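Side-chain contact in jacalin-type lectin domain-containing protein (Musa acuminata, PDB 7KMU), which probably binds mannose and related sugars as a jacalin-related banana lectin, a plant protein with antiviral and mitogenic activity: residues E41-F44 / L49-T52. Numbering follows the deposited sequence.
With EDO (1,2-ethanediol), chain F.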
loop_
_atom_site.group_PDB
_atom_site.type_symbol
_atom_site.label_atom_id
_atom_site.label_comp_id
_atom_site.label_asym_id
_atom_site.label_seq_id
_atom_site.Cartn_x
_atom_site.Cartn_y
_atom_site.Cartn_z
ATOM N N GLU B 41 -16.763 -3.741 -10.992
ATOM C CA GLU B 41 -18.119 -3.483 -10.533
ATOM C C GLU B 41 -18.237 -4.045 -9.126
ATOM O O GLU B 41 -17.819 -5.177 -8.879
ATOM C CB GLU B 41 -19.122 -4.142 -11.490
ATOM C CG GLU B 41 -20.567 -3.873 -11.132
ATOM C CD GLU B 41 -21.527 -4.636 -12.017
ATOM O OE1 GLU B 41 -21.984 -5.719 -11.592
ATOM O OE2 GLU B 41 -21.804 -4.165 -13.140
ATOM N N ILE B 42 -18.755 -3.242 -8.180
ATOM C CA ILE B 42 -18.856 -3.677 -6.790
ATOM C C ILE B 42 -20.289 -3.576 -6.322
ATOM O O ILE B 42 -20.939 -2.551 -6.554
ATOM C CB ILE B 42 -17.922 -2.861 -5.830
ATOM C CG1 ILE B 42 -16.464 -2.760 -6.342
ATOM C CG2 ILE B 42 -17.944 -3.421 -4.411
ATOM C CD1 ILE B 42 -16.150 -1.428 -7.045
ATOM N N THR B 43 -20.776 -4.634 -5.671
ATOM C CA THR B 43 -22.074 -4.621 -5.007
ATOM C C THR B 43 -21.735 -4.574 -3.519
ATOM O O THR B 43 -20.978 -5.413 -3.010
ATOM C CB THR B 43 -22.936 -5.823 -5.387
ATOM O OG1 THR B 43 -23.267 -5.719 -6.768
ATOM C CG2 THR B 43 -24.244 -5.880 -4.576
ATOM N N PHE B 44 -22.257 -3.566 -2.823
ATOM C CA PHE B 44 -21.939 -3.357 -1.431
ATOM C C PHE B 44 -23.132 -2.853 -0.650
ATOM O O PHE B 44 -24.060 -2.289 -1.234
ATOM C CB PHE B 44 -20.763 -2.371 -1.314
ATOM C CG PHE B 44 -21.050 -1.019 -1.913
ATOM C CD1 PHE B 44 -20.819 -0.774 -3.263
ATOM C CD2 PHE B 44 -21.536 0.022 -1.124
ATOM C CE1 PHE B 44 -21.106 0.473 -3.824
ATOM C CE2 PHE B 44 -21.826 1.267 -1.686
ATOM C CZ PHE B 44 -21.578 1.494 -3.023
ATOM N N LEU B 49 -28.829 -0.188 2.734
ATOM C CA LEU B 49 -28.993 -0.144 1.289
ATOM C C LEU B 49 -27.898 -0.904 0.582
ATOM O O LEU B 49 -26.714 -0.688 0.872
ATOM C CB LEU B 49 -28.981 1.317 0.806
ATOM C CG LEU B 49 -30.253 2.109 1.138
ATOM C CD1 LEU B 49 -29.948 3.580 1.335
ATOM C CD2 LEU B 49 -31.292 1.930 0.059
ATOM N N THR B 50 -28.283 -1.789 -0.341
ATOM C CA THR B 50 -27.341 -2.545 -1.167
ATOM C C THR B 50 -27.386 -1.944 -2.564
ATOM O O THR B 50 -28.470 -1.768 -3.143
ATOM C CB THR B 50 -27.690 -4.038 -1.179
ATOM O OG1 THR B 50 -27.700 -4.539 0.155
ATOM C CG2 THR B 50 -26.716 -4.861 -2.022
ATOM N N GLU B 51 -26.219 -1.590 -3.105
ATOM C CA GLU B 51 -26.186 -1.026 -4.445
ATOM C C GLU B 51 -25.022 -1.570 -5.240
ATOM O O GLU B 51 -24.099 -2.127 -4.657
ATOM C CB GLU B 51 -26.205 0.501 -4.424
ATOM C CG GLU B 51 -24.996 1.173 -3.809
ATOM C CD GLU B 51 -25.167 2.669 -3.634
ATOM O OE1 GLU B 51 -25.293 3.380 -4.657
ATOM O OE2 GLU B 51 -25.181 3.130 -2.470
ATOM N N THR B 52 -25.096 -1.416 -6.564
ATOM C CA THR B 52 -24.087 -1.872 -7.508
ATOM C C THR B 52 -23.548 -0.678 -8.251
ATOM O O THR B 52 -24.312 0.139 -8.781
ATOM C CB THR B 52 -24.677 -2.929 -8.465
ATOM O OG1 THR B 52 -25.215 -4.009 -7.709
ATOM C CG2 THR B 52 -23.651 -3.480 -9.431
HETATM C C1 EDO F . -20.633 -7.098 -8.473
HETATM O O1 EDO F . -21.684 -6.257 -8.852
HETATM C C2 EDO F . -20.885 -8.484 -9.093
HETATM O O2 EDO F . -22.021 -9.106 -8.501
#
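Thr43 and Thr52 both turn OG1 anti to their own carbonyl carbon (chi1 -66° and -57°), which brings the two hydroxyls together across a beta hairpin of the jacalin-type lectin fold. Their OG1 atoms are hydrogen-bonded at 2.8 Å, in a non-hydrogen-bonded antiparallel pair. The hairpin joins strands 37-46 and 49-56, the second an outermost strand of its sheet within the chain. Phe44 and Glu51 make the next pair, which is hydrogen-bonded. Phe44 N reaches Glu51 O at 3.0 Å, and Glu51 N returns to Phe44 O at 2.9 Å. On the sheet face that carries their side chains, the aliphatic part of Glu51 runs alongside the Phe44 ring, with Glu51 CG 3.5 Å from Phe44 CZ. The carboxylate and ring planes are 17° apart, and Glu51 OE1 is hydrogen-bonded to Gln53 NE2. Met20 and Ala23 also touch the Phe44 side chain. On the face with the threonines, Thr43 CG2 meets Thr50 CG2 at 3.7 Å, while Thr50 OG1 is hydrogen-bonded to Thr45 OG1. The extended Glu41 chain passes Thr52 CG2. A 1,2-ethanediol, probably from the crystallisation liquor, sits beside Glu41, hydrogen-bonded to Ser28 OG. The diol's O1 donates to Glu41 OE1 at 2.8 Å and lies 2.7 Å from Thr43 OG1.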